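Local coordinates for protein transcriptional regulator PA3341 (Pseudomonas aeruginosa, PDB 2FBH) that probably binds DNA as a transcription factor of the MarR family, and carries zinc bound in the crystal, at residues Q37-L43 / L72-L76; L43-R48 / L105-E110; S52-L58 / R91-V97. All coordinates share one frame; numbering follows the deposited sequence.

Interaction 1: residues Q37-L43 / L72-L76; sequences QARWLVL and LLDGL
The guanidinium of Arg39 lies against Gly75, with the glycine backbone on one face and the side-chain amide of Gln37 on the other. Gly75 C sits 3.9 Å above the plane of that group and toward its rim, while Gln37 NE2 is 4.0 Å above the opposite face, over its centre. The approach is close: Arg39 NH1 comes within 3.1 Å of Gly75 CA, where no side chain stands in the way. A bend at chi3 (-66°) turns the arginine head onto the helix, after its aliphatic part has passed Leu72, with Arg39 CG 3.6 Å from Leu72 CD2. No hydrogen bond links the two segments; the remaining contacts are mainly between aliphatic side chains. The two methyls of Leu72 divide the neighbours: CD2 also touches Gln37 CG at 3.5 Å, and CD1 meets Ala38 CB and Val42 CG2. The other branch of Val42, CG1, reaches Leu76 CD1 at 3.7 Å and also touches Leu73 CD2, the two side chains of that last pair being nearly perpendicular. Leu43 and Leu76 run past each other in opposite directions. The axes of the short helical segments 39-43 and 72-76 cross at -79°, 9.9 Å apart. Helix 39-48 packs behind helix 66-78, which by its place after helix 55-62 is probably the recognition helix of the helix-turn-helix, an arrangement characteristic of the winged-helix domain of MarR proteins.

Interaction 2: residues L43-R48 / L105-E110; sequences LLHLAR and LIADIE. With SO4 (sulfate ion), chain E.
Arg48 and Glu110 meet side-on, the guanidinium and carboxylate planes turned 30° from each other. Arg48 NE donates to Glu110 OE1 at 3.0 Å, a nearly straight bond (165°) that lies in the guanidinium plane. Beside it, Arg48 NH2 donates to Glu110 OE2 at 2.8 Å and meets that oxygen's syn lone pair. The arginine chain is extended from CG to NE and carries its head straight out, whereas the glutamate folds back at chi2 (-75°) to present both oxygens. Glu110 was built in two conformers, and this pairing belongs to the one described. Leu44 CD1 lies 3.5 Å above one face of the guanidinium, toward its rim.

Below the ion pair the side chains cross. Leu43 stands roughly perpendicular to both Leu105 and Ile109; its CD1 presses on Leu105 CD2 at 3.4 Å, a tight pair. Ile106 CD1 tucks against Leu43 CB, while its CG2 is still tighter against Ala47 CB at 3.2 Å. Leu44 passes Ile109 obliquely, its CG 3.7 Å from Ile109 CG2. The axes of the short helical segments 43-48 and 105-110 are 10.0 Å apart at their closest.

The edge of Arg48 beyond the glutamate holds a sulfate, probably from the crystallisation liquor: NH1 donates to its O3, and NH2 to its O4 at 2.9 Å. Arg23 and Arg117 of the same chain, and Gly12 and Thr13 of the second subunit, also bind that anion, and Tyr10 of the second subunit makes a cation-pi contact with Arg48. Three guanidinium groups thus gather round the sulfate, and Glu110 probably offsets part of their charge while fixing the rotation of Arg48, whose NH2 serves carboxylate and sulfate at once.

Interaction 3: residues S52-L58 / R91-V97; sequences SPTQREL and RRAKHIV
Ile96 N donates to Pro53 O, the direct hydrogen bond between the segments, 2.8 Å long. Two waters extend this polar link: one gives a hydrogen to Lys94 O and accepts from Gln55 N, the other donates to Ile96 O and has a weak bond to Ser52 OG.

Other hydrogen bonds stay within one segment. Thr54 and Glu57 form a capping box at the start of helix 55-62: Glu57 N donates to Thr54 OG1 and Thr54 N to Glu57 OE1. Arg91 grips His95 NE2 with both NE (3.2 Å) and NH1 (3.1 Å), and His95 ND1 donates to Ala93 O.

Across the contact, Thr54 CG2 lies in the plane of the Arg91 guanidinium, at its edge, and Ser52 O faces the edge of the His95 ring, 3.2 Å from CD2.

Apolar contact centres on Ile96, whose CD1 packs on Gln55 CG at 3.5 Å, the chains perpendicular, and on Leu58 CD2 at 3.7 Å. Gln55 OE1 is hydrogen-bonded to Arg84. Residues 52-54 and the start of helix 55-62, laid against strand 95-98 of the two-stranded hairpin, are characteristic of the winged helix-turn-helix, where the hairpin forms the wing.

Overall arrangement
Interactions 1 and 2 both use helix 39-48 and meet at Leu43, which touches Leu76 of helix 66-78 as well as Leu105, Ile106 and Ile109 of helix 102-120. Interaction 1 has a leucine-rich interior edged by one arginine. Interaction 2 is also apolar inside, but ends in charges at the subunit boundary, where the sulfate sits. Interaction 3, farther from the chain centre, leans more on backbone, water and capping bonds; all three are partly buried, interaction 3 with the smallest share of buried residues. Its apolar side joins the same core: Leu58 reaches Val42, Ile96 and Gln55 reach Leu73, Pro53 packs on Leu46, and Leu58 on zinc-binding His45.

Interaction 1: residues Q37-L43 / L72-L76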
loop_
_atom_site.group_PDB
_atom_site.type_symbol
_atom_site.label_atom_id
_atom_site.label_comp_id
_atom_site.label_asym_id
_atom_site.label_seq_id
_atom_site.Cartn_x
_atom_site.Cartn_y
_atom_site.Cartn_z
ATOM N N GLN A 37 2.071 -13.065 5.760
ATOM C CA GLN A 37 1.914 -11.653 6.102
ATOM C C GLN A 37 3.104 -10.902 5.500
ATOM O O GLN A 37 3.693 -11.347 4.458
ATOM C CB GLN A 37 1.677 -11.381 7.610
ATOM C CG GLN A 37 2.104 -12.481 8.611
ATOM C CD GLN A 37 1.364 -13.817 8.441
ATOM O OE1 GLN A 37 0.203 -13.862 8.059
ATOM N NE2 GLN A 37 2.056 -14.903 8.705
ATOM N N ALA A 38 3.470 -9.782 6.096
ATOM C CA ALA A 38 4.466 -8.991 5.392
ATOM C C ALA A 38 5.887 -9.625 5.407
ATOM O O ALA A 38 6.812 -9.040 4.898
ATOM C CB ALA A 38 4.468 -7.540 5.921
ATOM N N ARG A 39 6.054 -10.842 5.920
ATOM C CA ARG A 39 7.349 -11.221 6.507
ATOM C C ARG A 39 8.508 -11.141 5.540
ATOM O O ARG A 39 9.603 -10.725 5.913
ATOM C CB ARG A 39 7.275 -12.584 7.168
ATOM C CG ARG A 39 6.211 -12.489 8.187
ATOM C CD ARG A 39 6.402 -13.384 9.293
ATOM N NE ARG A 39 6.314 -14.769 8.935
ATOM C CZ ARG A 39 5.900 -15.683 9.811
ATOM N NH1 ARG A 39 5.489 -15.287 11.022
ATOM N NH2 ARG A 39 5.872 -16.974 9.492
ATOM N N TRP A 40 8.260 -11.475 4.287
ATOM C CA TRP A 40 9.325 -11.421 3.287
ATOM C C TRP A 40 9.810 -9.972 3.023
ATOM O O TRP A 40 10.977 -9.765 2.629
ATOM C CB TRP A 40 8.898 -12.073 1.980
ATOM C CG TRP A 40 7.630 -11.509 1.285
ATOM C CD1 TRP A 40 6.370 -12.094 1.273
ATOM C CD2 TRP A 40 7.523 -10.328 0.473
ATOM N NE1 TRP A 40 5.504 -11.314 0.538
ATOM C CE2 TRP A 40 6.175 -10.230 0.042
ATOM C CE3 TRP A 40 8.433 -9.344 0.062
ATOM C CZ2 TRP A 40 5.714 -9.184 -0.805
ATOM C CZ3 TRP A 40 7.961 -8.284 -0.769
ATOM C CH2 TRP A 40 6.654 -8.229 -1.195
ATOM N N LEU A 41 8.922 -9.017 3.264
ATOM C CA LEU A 41 9.173 -7.577 3.048
ATOM C C LEU A 41 10.041 -6.947 4.164
ATOM O O LEU A 41 10.798 -6.030 3.928
ATOM C CB LEU A 41 7.837 -6.860 2.917
ATOM C CG LEU A 41 7.680 -5.566 2.117
ATOM C CD1 LEU A 41 7.740 -4.382 3.043
ATOM C CD2 LEU A 41 8.717 -5.429 0.993
ATOM N N VAL A 42 9.920 -7.487 5.375
ATOM C CA VAL A 42 10.864 -7.235 6.448
ATOM C C VAL A 42 12.268 -7.751 6.077
ATOM O O VAL A 42 13.210 -6.985 6.163
ATOM C CB VAL A 42 10.322 -7.824 7.804
ATOM C CG1 VAL A 42 11.377 -7.712 8.898
ATOM C CG2 VAL A 42 9.002 -7.062 8.236
ATOM N N LEU A 43 12.398 -9.036 5.642
ATOM C CA LEU A 43 13.637 -9.627 5.165
ATOM C C LEU A 43 14.231 -8.807 4.047
ATOM O O LEU A 43 15.415 -8.508 4.032
ATOM C CB LEU A 43 13.370 -11.023 4.622
ATOM C CG LEU A 43 13.106 -12.062 5.711
ATOM C CD1 LEU A 43 13.038 -13.446 5.052
ATOM C CD2 LEU A 43 14.279 -12.078 6.844
ATOM N N LEU A 72 5.467 -10.053 13.265
ATOM C CA LEU A 72 6.238 -10.433 12.100
ATOM C C LEU A 72 7.615 -10.883 12.493
ATOM O O LEU A 72 8.051 -11.934 12.047
ATOM C CB LEU A 72 6.349 -9.249 11.091
ATOM C CG LEU A 72 4.993 -8.807 10.585
ATOM C CD1 LEU A 72 5.216 -7.609 9.641
ATOM C CD2 LEU A 72 4.234 -9.984 9.876
ATOM N N LEU A 73 8.248 -10.109 13.390
ATOM C CA LEU A 73 9.612 -10.429 13.802
ATOM C C LEU A 73 9.615 -11.773 14.592
ATOM O O LEU A 73 10.552 -12.536 14.426
ATOM C CB LEU A 73 10.225 -9.304 14.636
ATOM C CG LEU A 73 10.628 -8.056 13.821
ATOM C CD1 LEU A 73 10.970 -6.962 14.770
ATOM C CD2 LEU A 73 11.824 -8.355 12.865
ATOM N N ASP A 74 8.608 -12.006 15.450
ATOM C CA ASP A 74 8.549 -13.297 16.224
ATOM C C ASP A 74 8.563 -14.475 15.234
ATOM O O ASP A 74 9.268 -15.469 15.405
ATOM C CB ASP A 74 7.243 -13.456 17.018
ATOM C CG ASP A 74 7.166 -12.562 18.277
ATOM O OD1 ASP A 74 8.210 -12.072 18.741
ATOM O OD2 ASP A 74 6.009 -12.336 18.738
ATOM N N GLY A 75 7.778 -14.336 14.171
ATOM C CA GLY A 75 7.770 -15.311 13.110
ATOM C C GLY A 75 9.126 -15.549 12.487
ATOM O O GLY A 75 9.559 -16.681 12.393
ATOM N N LEU A 76 9.824 -14.488 12.099
ATOM C CA LEU A 76 11.068 -14.649 11.430
ATOM C C LEU A 76 12.137 -15.209 12.429
ATOM O O LEU A 76 12.969 -15.971 12.065
ATOM C CB LEU A 76 11.527 -13.253 10.985
ATOM C CG LEU A 76 10.716 -12.735 9.763
ATOM C CD1 LEU A 76 11.286 -11.359 9.385
ATOM C CD2 LEU A 76 10.867 -13.706 8.606
#

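Interaction 2: residues L43-R48 / L105-E110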
loop_
_atom_site.group_PDB
_atom_site.type_symbol
_atom_site.label_atom_id
_atom_site.label_comp_id
_atom_site.label_asym_id
_atom_site.label_seq_id
_atom_site.Cartn_x
_atom_site.Cartn_y
_atom_site.Cartn_z
ATOM N N LEU A 43 12.398 -9.036 5.642
ATOM C CA LEU A 43 13.637 -9.627 5.165
ATOM C C LEU A 43 14.231 -8.807 4.047
ATOM O O LEU A 43 15.415 -8.508 4.032
ATOM C CB LEU A 43 13.370 -11.023 4.622
ATOM C CG LEU A 43 13.106 -12.062 5.711
ATOM C CD1 LEU A 43 13.038 -13.446 5.052
ATOM C CD2 LEU A 43 14.279 -12.078 6.844
ATOM N N LEU A 44 13.368 -8.395 3.116
ATOM C CA LEU A 44 13.905 -7.686 1.950
ATOM C C LEU A 44 14.514 -6.382 2.435
ATOM O O LEU A 44 15.622 -6.049 2.033
ATOM C CB LEU A 44 12.794 -7.409 0.970
ATOM C CG LEU A 44 13.091 -7.709 -0.457
ATOM C CD1 LEU A 44 12.120 -6.891 -1.283
ATOM C CD2 LEU A 44 14.573 -7.518 -0.822
ATOM N N HIS A 45 13.827 -5.672 3.333
ATOM C CA HIS A 45 14.334 -4.411 3.822
ATOM C C HIS A 45 15.596 -4.555 4.686
ATOM O O HIS A 45 16.517 -3.728 4.619
ATOM C CB HIS A 45 13.231 -3.666 4.524
ATOM C CG HIS A 45 12.217 -3.080 3.568
ATOM N ND1 HIS A 45 11.944 -1.725 3.505
ATOM C CD2 HIS A 45 11.454 -3.657 2.604
ATOM C CE1 HIS A 45 11.011 -1.503 2.586
ATOM N NE2 HIS A 45 10.699 -2.660 2.025
ATOM N N LEU A 46 15.674 -5.640 5.457
ATOM C CA LEU A 46 16.898 -5.929 6.182
ATOM C C LEU A 46 18.047 -6.182 5.240
ATOM O O LEU A 46 19.189 -5.801 5.514
ATOM C CB LEU A 46 16.688 -7.166 7.096
ATOM C CG LEU A 46 15.902 -6.819 8.332
ATOM C CD1 LEU A 46 15.572 -8.181 9.060
ATOM C CD2 LEU A 46 16.668 -5.919 9.273
ATOM N N ALA A 47 17.772 -6.867 4.147
ATOM C CA ALA A 47 18.812 -7.234 3.201
ATOM C C ALA A 47 19.370 -5.975 2.545
ATOM O O ALA A 47 20.538 -5.960 2.087
ATOM C CB ALA A 47 18.221 -8.092 2.123
ATOM N N ARG A 48 18.510 -4.975 2.437
ATOM C CA ARG A 48 18.841 -3.787 1.619
ATOM C C ARG A 48 19.486 -2.639 2.337
ATOM O O ARG A 48 20.065 -1.745 1.696
ATOM C CB ARG A 48 17.602 -3.263 0.946
ATOM C CG ARG A 48 17.223 -4.184 -0.197
ATOM C CD ARG A 48 15.927 -3.711 -0.864
ATOM N NE ARG A 48 15.654 -4.631 -1.975
ATOM C CZ ARG A 48 14.565 -4.568 -2.737
ATOM N NH1 ARG A 48 13.670 -3.607 -2.515
ATOM N NH2 ARG A 48 14.415 -5.420 -3.757
ATOM N N LEU A 105 18.150 -17.584 1.664
ATOM C CA LEU A 105 16.810 -17.101 1.523
ATOM C C LEU A 105 16.768 -15.697 0.905
ATOM O O LEU A 105 16.033 -15.483 -0.066
ATOM C CB LEU A 105 16.076 -17.101 2.882
ATOM C CG LEU A 105 14.668 -16.554 2.804
ATOM C CD1 LEU A 105 13.789 -17.467 1.847
ATOM C CD2 LEU A 105 14.121 -16.553 4.242
ATOM N N ILE A 106 17.476 -14.745 1.494
ATOM C CA ILE A 106 17.527 -13.378 0.948
ATOM C C ILE A 106 18.024 -13.375 -0.484
ATOM O O ILE A 106 17.504 -12.598 -1.315
ATOM C CB ILE A 106 18.495 -12.492 1.718
ATOM C CG1 ILE A 106 18.034 -12.344 3.181
ATOM C CG2 ILE A 106 18.642 -11.106 1.034
ATOM C CD1 ILE A 106 16.780 -11.780 3.291
ATOM N N ALA A 107 19.037 -14.189 -0.788
ATOM C CA ALA A 107 19.486 -14.238 -2.201
ATOM C C ALA A 107 18.317 -14.575 -3.167
ATOM O O ALA A 107 18.176 -13.970 -4.266
ATOM C CB ALA A 107 20.596 -15.245 -2.333
ATOM N N ASP A 108 17.512 -15.581 -2.803
ATOM C CA ASP A 108 16.382 -15.950 -3.597
ATOM C C ASP A 108 15.324 -14.862 -3.664
ATOM O O ASP A 108 14.797 -14.622 -4.720
ATOM C CB ASP A 108 15.755 -17.289 -3.127
ATOM C CG ASP A 108 16.688 -18.479 -3.371
ATOM O OD1 ASP A 108 17.683 -18.310 -4.101
ATOM O OD2 ASP A 108 16.455 -19.573 -2.800
ATOM N N ILE A 109 15.015 -14.239 -2.553
ATOM C CA ILE A 109 14.049 -13.139 -2.516
ATOM C C ILE A 109 14.504 -11.957 -3.388
ATOM O O ILE A 109 13.712 -11.408 -4.180
ATOM C CB ILE A 109 13.849 -12.659 -1.055
ATOM C CG1 ILE A 109 13.232 -13.848 -0.251
ATOM C CG2 ILE A 109 12.913 -11.393 -1.000
ATOM C CD1 ILE A 109 13.018 -13.405 1.233
ATOM N N GLU A 110 15.788 -11.598 -3.300
ATOM C CA GLU A 110 16.256 -10.509 -4.168
ATOM C C GLU A 110 16.208 -10.873 -5.647
ATOM O O GLU A 110 15.864 -10.031 -6.464
ATOM C CB GLU A 110 17.635 -10.013 -3.760
ATOM C CG GLU A 110 17.591 -9.207 -2.490
ATOM C CD GLU A 110 17.030 -7.808 -2.687
ATOM O OE1 GLU A 110 17.571 -6.879 -2.075
ATOM O OE2 GLU A 110 16.080 -7.615 -3.471
HETATM S S SO4 E . 11.530 -3.300 -5.660
HETATM O O1 SO4 E . 11.888 -2.515 -6.807
HETATM O O2 SO4 E . 10.111 -3.673 -5.626
HETATM O O3 SO4 E . 11.773 -2.422 -4.531
HETATM O O4 SO4 E . 12.405 -4.521 -5.628
#

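Interaction 3: residues S52-L58 / R91-V97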
loop_
_atom_site.group_PDB
_atom_site.type_symbol
_atom_site.label_atom_id
_atom_site.label_comp_id
_atom_site.label_asym_id
_atom_site.label_seq_id
_atom_site.Cartn_x
_atom_site.Cartn_y
_atom_site.Cartn_z
ATOM N N SER A 52 21.997 -2.092 10.785
ATOM C CA SER A 52 21.003 -2.936 11.418
ATOM C C SER A 52 20.010 -2.004 12.066
ATOM O O SER A 52 20.413 -1.209 12.916
ATOM C CB SER A 52 21.687 -3.802 12.469
ATOM O OG SER A 52 22.599 -4.670 11.825
ATOM N N PRO A 53 18.716 -2.052 11.651
ATOM C CA PRO A 53 17.755 -1.077 12.152
ATOM C C PRO A 53 17.257 -1.396 13.548
ATOM O O PRO A 53 17.303 -2.547 14.014
ATOM C CB PRO A 53 16.577 -1.203 11.162
ATOM C CG PRO A 53 16.601 -2.702 10.808
ATOM C CD PRO A 53 18.102 -2.987 10.692
ATOM N N THR A 54 16.743 -0.391 14.227
ATOM C CA THR A 54 15.977 -0.685 15.430
ATOM C C THR A 54 14.595 -1.131 14.935
ATOM O O THR A 54 14.302 -0.993 13.763
ATOM C CB THR A 54 15.777 0.560 16.267
ATOM O OG1 THR A 54 14.988 1.524 15.528
ATOM C CG2 THR A 54 17.139 1.158 16.616
ATOM N N GLN A 55 13.739 -1.591 15.846
ATOM C CA GLN A 55 12.355 -1.978 15.503
ATOM C C GLN A 55 11.578 -0.803 14.944
ATOM O O GLN A 55 10.832 -0.942 13.976
ATOM C CB GLN A 55 11.635 -2.619 16.717
ATOM C CG GLN A 55 12.242 -3.973 17.028
ATOM C CD GLN A 55 11.310 -5.022 17.742
ATOM O OE1 GLN A 55 11.802 -6.085 18.172
ATOM N NE2 GLN A 55 9.993 -4.744 17.823
ATOM N N ARG A 56 11.796 0.360 15.552
ATOM C CA ARG A 56 11.201 1.627 15.123
ATOM C C ARG A 56 11.581 2.017 13.684
ATOM O O ARG A 56 10.746 2.492 12.928
ATOM C CB ARG A 56 11.573 2.743 16.110
ATOM C CG ARG A 56 11.294 2.418 17.584
ATOM C CD ARG A 56 11.378 3.668 18.491
ATOM N NE ARG A 56 10.260 4.588 18.270
ATOM C CZ ARG A 56 9.191 4.681 19.062
ATOM N NH1 ARG A 56 8.223 5.536 18.770
ATOM N NH2 ARG A 56 9.087 3.929 20.146
ATOM N N GLU A 57 12.838 1.794 13.309
ATOM C CA GLU A 57 13.309 2.120 11.973
ATOM C C GLU A 57 12.717 1.167 10.924
ATOM O O GLU A 57 12.287 1.562 9.831
ATOM C CB GLU A 57 14.853 2.126 11.939
ATOM C CG GLU A 57 15.498 3.326 12.690
ATOM C CD GLU A 57 17.009 3.130 12.966
ATOM O OE1 GLU A 57 17.471 1.964 12.955
ATOM O OE2 GLU A 57 17.747 4.147 13.199
ATOM N N LEU A 58 12.646 -0.103 11.298
ATOM C CA LEU A 58 12.180 -1.135 10.381
ATOM C C LEU A 58 10.675 -1.003 10.112
ATOM O O LEU A 58 10.221 -1.227 8.998
ATOM C CB LEU A 58 12.505 -2.504 10.995
ATOM C CG LEU A 58 12.409 -3.749 10.132
ATOM C CD1 LEU A 58 13.108 -3.658 8.733
ATOM C CD2 LEU A 58 13.007 -4.928 10.978
ATOM N N ARG A 91 25.034 1.615 21.467
ATOM C CA ARG A 91 23.769 1.234 20.839
ATOM C C ARG A 91 23.382 -0.095 21.452
ATOM O O ARG A 91 23.617 -1.194 20.895
ATOM C CB ARG A 91 23.861 1.153 19.312
ATOM C CG ARG A 91 24.203 2.474 18.613
ATOM C CD ARG A 91 23.002 3.471 18.517
ATOM N NE ARG A 91 21.776 2.917 17.912
ATOM C CZ ARG A 91 20.622 3.593 17.849
ATOM N NH1 ARG A 91 19.517 3.043 17.320
ATOM N NH2 ARG A 91 20.570 4.836 18.323
ATOM N N ARG A 92 22.778 0.054 22.620
ATOM C CA ARG A 92 22.444 -1.026 23.518
ATOM C C ARG A 92 21.025 -1.542 23.322
ATOM O O ARG A 92 20.707 -2.637 23.808
ATOM C CB ARG A 92 22.588 -0.510 24.963
ATOM N N ALA A 93 20.174 -0.742 22.666
ATOM C CA ALA A 93 18.838 -1.170 22.268
ATOM C C ALA A 93 18.976 -2.351 21.325
ATOM O O ALA A 93 20.053 -2.631 20.791
ATOM C CB ALA A 93 18.060 -0.047 21.583
ATOM N N LYS A 94 17.880 -3.057 21.138
ATOM C CA LYS A 94 17.919 -4.209 20.271
ATOM C C LYS A 94 17.828 -3.702 18.822
ATOM O O LYS A 94 16.985 -2.820 18.488
ATOM C CB LYS A 94 16.826 -5.228 20.644
ATOM C CG LYS A 94 17.317 -6.394 21.525
ATOM C CD LYS A 94 17.102 -6.119 22.995
ATOM C CE LYS A 94 15.616 -5.961 23.321
ATOM N NZ LYS A 94 15.397 -4.921 24.387
ATOM N N HIS A 95 18.743 -4.225 18.000
ATOM C CA HIS A 95 18.759 -3.983 16.583
ATOM C C HIS A 95 18.480 -5.300 15.897
ATOM O O HIS A 95 18.763 -6.374 16.457
ATOM C CB HIS A 95 20.105 -3.418 16.171
ATOM C CG HIS A 95 20.326 -2.026 16.680
ATOM N ND1 HIS A 95 20.663 -1.758 17.996
ATOM C CD2 HIS A 95 20.200 -0.823 16.070
ATOM C CE1 HIS A 95 20.762 -0.447 18.161
ATOM N NE2 HIS A 95 20.497 0.143 17.005
ATOM N N ILE A 96 17.863 -5.227 14.730
ATOM C CA ILE A 96 17.416 -6.460 14.096
ATOM C C ILE A 96 18.477 -6.829 13.105
ATOM O O ILE A 96 18.868 -6.032 12.284
ATOM C CB ILE A 96 16.011 -6.313 13.497
ATOM C CG1 ILE A 96 15.046 -5.947 14.630
ATOM C CG2 ILE A 96 15.609 -7.657 12.883
ATOM C CD1 ILE A 96 14.390 -4.719 14.427
ATOM N N VAL A 97 19.006 -8.023 13.215
ATOM C CA VAL A 97 20.091 -8.444 12.381
ATOM C C VAL A 97 19.678 -9.751 11.683
ATOM O O VAL A 97 19.068 -10.636 12.300
ATOM C CB VAL A 97 21.378 -8.698 13.242
ATOM C CG1 VAL A 97 22.535 -9.115 12.353
ATOM C CG2 VAL A 97 21.725 -7.443 14.071
HETATM O O HOH W 1 20.429 -6.069 9.721
HETATM O O HOH W 2 14.494 -1.988 18.374
#